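Extracellular ligand-binding receptor (PDB 4ZPJ) probably acts as the extracellular substrate-binding component of an ABC transporter, a zinc-binding member of the leucine-binding protein family. Local coordinates at residues L80-A85 with V347-L352. Sequence-based numbering, arbitrary orientation.
Sequences LALDQA and VIAEAL
Leu82 of helix 68-84 and Ala349 of helix 336-354 bring the two backbones closest, their CA atoms 6.5 Å apart. This is helix-helix packing in a periplasmic-binding-protein fold, on the lobe whose sheet contains strands 55-61 and 92-100; the paired helices are far apart in sequence. The joint is wholly apolar and small, burying 139 Å² in all. The end of the Leu82 side chain turns to helix 336-354: chi1 of -66° puts CG anti to the backbone carbonyl carbon, CD1 continues the chain (chi2 168°), and the touching methyl is the other branch, CD2. That single methyl lies 4.2 Å from CG2 of Ile348, the beta-branch methyl, and 4.4 Å from CB of Ala349, so one methyl touches two consecutive residues. Phe89 of strand 88-89, which follows helix 68-84, packs on Ala349 and Leu352, and Met87 touches Leu82. Polar links flank the apolar joint: Gln84 NE2 hydrogen-bonds Tyr342 OH, a second tie between these same two helices, while Asp83 OD2 makes a salt bridge to Arg328 of helix 316-328. At Ala85, just past the last helical residue, the side chain points toward helix 336-354, and the tightest approach is methyl to methyl, Ala85 CB to Ala349 CB at 3.9 Å.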
# COMPACT_ATOMS: atom_id res chain seq x y z
N LEU A 80 -10.77 12.93 -3.91
CA LEU A 80 -11.46 13.20 -2.68
C LEU A 80 -10.67 14.16 -1.77
O LEU A 80 -11.25 15.09 -1.25
CB LEU A 80 -11.75 11.90 -1.95
CG LEU A 80 -12.51 12.15 -0.67
CD1 LEU A 80 -13.87 12.72 -1.01
CD2 LEU A 80 -12.67 10.89 0.16
N ALA A 81 -9.35 13.97 -1.62
CA ALA A 81 -8.52 14.86 -0.77
C ALA A 81 -8.37 16.20 -1.36
O ALA A 81 -8.45 17.17 -0.64
CB ALA A 81 -7.14 14.33 -0.55
N LEU A 82 -8.15 16.27 -2.67
CA LEU A 82 -7.99 17.57 -3.25
C LEU A 82 -9.30 18.38 -3.22
O LEU A 82 -9.29 19.59 -3.01
CB LEU A 82 -7.39 17.50 -4.66
CG LEU A 82 -5.96 16.96 -4.58
CD1 LEU A 82 -5.40 16.57 -5.94
CD2 LEU A 82 -5.03 17.94 -3.90
N ASP A 83 -10.43 17.72 -3.40
CA ASP A 83 -11.71 18.39 -3.26
C ASP A 83 -12.00 18.88 -1.84
O ASP A 83 -12.55 19.95 -1.69
CB ASP A 83 -12.85 17.50 -3.77
CG ASP A 83 -12.85 17.37 -5.28
OD1 ASP A 83 -12.06 18.14 -5.85
OD2 ASP A 83 -13.63 16.58 -5.90
N GLN A 84 -11.63 18.13 -0.81
CA GLN A 84 -11.87 18.64 0.57
C GLN A 84 -11.10 19.90 0.84
O GLN A 84 -11.56 20.75 1.60
CB GLN A 84 -11.47 17.64 1.62
CG GLN A 84 -12.31 16.43 1.57
CD GLN A 84 -11.95 15.46 2.64
OE1 GLN A 84 -12.84 14.87 3.21
NE2 GLN A 84 -10.64 15.31 2.96
N ALA A 85 -9.93 20.00 0.21
CA ALA A 85 -9.10 21.19 0.25
C ALA A 85 -9.58 22.30 -0.71
O ALA A 85 -8.97 23.35 -0.76
CB ALA A 85 -7.68 20.80 -0.09
N VAL A 347 -1.09 15.15 1.41
CA VAL A 347 0.29 15.61 1.35
C VAL A 347 0.39 16.81 0.39
O VAL A 347 0.99 17.83 0.72
CB VAL A 347 1.20 14.49 0.85
CG1 VAL A 347 2.53 15.04 0.39
CG2 VAL A 347 1.39 13.42 1.93
N ILE A 348 -0.22 16.69 -0.79
CA ILE A 348 -0.05 17.69 -1.81
C ILE A 348 -0.71 18.92 -1.31
O ILE A 348 -0.14 19.99 -1.35
CB ILE A 348 -0.69 17.26 -3.13
CG1 ILE A 348 0.21 16.22 -3.78
CG2 ILE A 348 -0.86 18.43 -4.04
CD1 ILE A 348 -0.45 15.45 -4.87
N ALA A 349 -1.90 18.74 -0.75
CA ALA A 349 -2.69 19.85 -0.23
C ALA A 349 -2.00 20.57 0.92
O ALA A 349 -2.05 21.79 0.98
CB ALA A 349 -4.08 19.38 0.20
N GLU A 350 -1.35 19.83 1.81
CA GLU A 350 -0.66 20.44 2.93
C GLU A 350 0.58 21.16 2.43
O GLU A 350 0.90 22.25 2.92
CB GLU A 350 -0.25 19.38 3.95
CG GLU A 350 -1.44 18.67 4.54
CD GLU A 350 -2.01 19.34 5.79
OE1 GLU A 350 -1.24 19.89 6.60
OE2 GLU A 350 -3.23 19.29 5.98
N ALA A 351 1.28 20.57 1.46
CA ALA A 351 2.49 21.22 0.98
C ALA A 351 2.13 22.51 0.24
O ALA A 351 2.74 23.55 0.46
CB ALA A 351 3.32 20.32 0.10
N LEU A 352 1.11 22.43 -0.62
CA LEU A 352 0.72 23.58 -1.40
C LEU A 352 0.17 24.72 -0.55
O LEU A 352 0.37 25.89 -0.86
CB LEU A 352 -0.30 23.18 -2.41
CG LEU A 352 0.22 22.34 -3.61
CD1 LEU A 352 -0.84 22.27 -4.65
CD2 LEU A 352 1.44 22.91 -4.25